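Local coordinates for putative uncharacterized protein (PDB 4E40) that is the haptoglobin-hemoglobin receptor of Trypanosoma congolense, a cell-surface helical-bundle protein that probably takes up haptoglobin-hemoglobin, and with it heme, as a nutrient, at residues 40-43 and 44-47. Residues are numbered along the deposited sequence; the frame is centred on the assembly and turned at random. Where two conformers were deposited one is given.
Sequences VIRN and ATTE
T45 grips the carbonyl of R42 twice: its OG1 donates to R42 O over 2.6 Å, in the carbonyl plane and on a lone pair, while T45 N reaches the same oxygen at 2.8 Å from well above that plane. One residue on, T46 repeats the pattern on N43 O, with OG1 at 2.9 Å, slightly tilted from the carbonyl plane, and the backbone N at 3.1 Å. Both hydroxyls sit between their own backbone N and carbonyl carbon (chi1 73° in T45, 66° in T46), which turns them back toward the preceding turn. The backbone bonds here are mostly i to i-3: A44 N still donates to V40 O at 3.2 Å, but T45 N to I41 O is long and weak. A water bridges N43 and E47, donating to N43 O and accepting from E47 N, each 3.0 Å from the water oxygen, in place of a direct bond between them. Bent at chi2 and chi3, R42 brings its guanidinium forward beside T45, whose CG2 lies in plane at its edge, 3.7 Å from NH2. R42 also packs on V212 and A216 of helix 192-246, and N43 and T46 lean on I115 of helix 82-147. The bonding pattern is that of a locally 3-10-like, water-inserted turn in a long bundle helix, where hydroxyls add a second bond to carbonyls already holding i to i-3 backbone bonds, beside R42, which binds heme b in another structure of this protein; no heme is bound here.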
loop_
_atom_site.group_PDB
_atom_site.type_symbol
_atom_site.label_atom_id
_atom_site.label_comp_id
_atom_site.label_asym_id
_atom_site.label_seq_id
_atom_site.Cartn_x
_atom_site.Cartn_y
_atom_site.Cartn_z
ATOM N N VAL A 40 -5.265 1.344 -2.930
ATOM C CA VAL A 40 -5.825 2.223 -4.004
ATOM C C VAL A 40 -6.434 3.507 -3.395
ATOM O O VAL A 40 -6.151 4.654 -3.830
ATOM C CB VAL A 40 -6.815 1.457 -4.881
ATOM C CG1 VAL A 40 -7.621 2.418 -5.718
ATOM C CG2 VAL A 40 -6.021 0.452 -5.740
ATOM N N ILE A 41 -7.203 3.328 -2.328
ATOM C CA ILE A 41 -7.653 4.457 -1.486
ATOM C C ILE A 41 -6.493 5.338 -0.964
ATOM O O ILE A 41 -6.515 6.573 -1.180
ATOM C CB ILE A 41 -8.607 3.954 -0.360
ATOM C CG1 ILE A 41 -9.835 3.260 -0.936
ATOM C CG2 ILE A 41 -9.141 5.138 0.441
ATOM C CD1 ILE A 41 -10.483 4.001 -2.081
ATOM N N ARG A 42 -5.499 4.749 -0.309
ATOM C CA ARG A 42 -4.334 5.502 0.187
ATOM C C ARG A 42 -3.619 6.279 -0.919
ATOM O O ARG A 42 -3.351 7.492 -0.796
ATOM C CB ARG A 42 -3.350 4.537 0.836
ATOM C CG ARG A 42 -2.227 5.168 1.618
ATOM C CD ARG A 42 -2.704 5.436 3.056
ATOM N NE ARG A 42 -3.474 6.656 3.102
ATOM C CZ ARG A 42 -3.803 7.310 4.212
ATOM N NH1 ARG A 42 -3.421 6.858 5.396
ATOM N NH2 ARG A 42 -4.477 8.449 4.119
ATOM N N ASN A 43 -3.314 5.576 -2.004
ATOM C CA ASN A 43 -2.558 6.185 -3.085
ATOM C C ASN A 43 -3.306 7.423 -3.573
ATOM O O ASN A 43 -2.674 8.422 -3.963
ATOM C CB ASN A 43 -2.345 5.150 -4.238
ATOM C CG ASN A 43 -1.275 5.603 -5.249
ATOM O OD1 ASN A 43 -0.302 6.303 -4.925
ATOM N ND2 ASN A 43 -1.468 5.223 -6.466
ATOM N N ALA A 44 -4.628 7.394 -3.478
ATOM C CA ALA A 44 -5.470 8.508 -3.958
ATOM C C ALA A 44 -5.410 9.722 -3.040
ATOM O O ALA A 44 -5.805 10.813 -3.445
ATOM C CB ALA A 44 -6.926 8.064 -4.153
ATOM N N THR A 45 -4.925 9.528 -1.829
ATOM C CA THR A 45 -4.725 10.659 -0.900
ATOM C C THR A 45 -3.380 11.364 -1.126
ATOM O O THR A 45 -3.111 12.430 -0.558
ATOM C CB THR A 45 -4.735 10.222 0.582
ATOM O OG1 THR A 45 -3.510 9.513 0.897
ATOM C CG2 THR A 45 -5.960 9.412 0.922
ATOM N N THR A 46 -2.492 10.771 -1.905
ATOM C CA THR A 46 -1.118 11.247 -1.784
ATOM C C THR A 46 -0.862 12.586 -2.449
ATOM O O THR A 46 0.066 13.307 -2.036
ATOM C CB THR A 46 -0.069 10.179 -2.175
ATOM O OG1 THR A 46 -0.148 9.852 -3.578
ATOM C CG2 THR A 46 -0.239 8.941 -1.269
ATOM N N GLU A 47 -1.654 12.927 -3.464
ATOM C CA GLU A 47 -1.474 14.209 -4.138
ATOM C C GLU A 47 -1.854 15.319 -3.138
ATOM O O GLU A 47 -1.186 16.382 -3.093
ATOM C CB GLU A 47 -2.293 14.266 -5.433
ATOM C CG GLU A 47 -2.122 15.531 -6.266
ATOM C CD GLU A 47 -3.185 15.678 -7.363
ATOM O OE1 GLU A 47 -3.163 16.701 -8.093
ATOM O OE2 GLU A 47 -4.056 14.781 -7.506
HETATM O O HOH W 1 -3.188 11.093 -5.247
#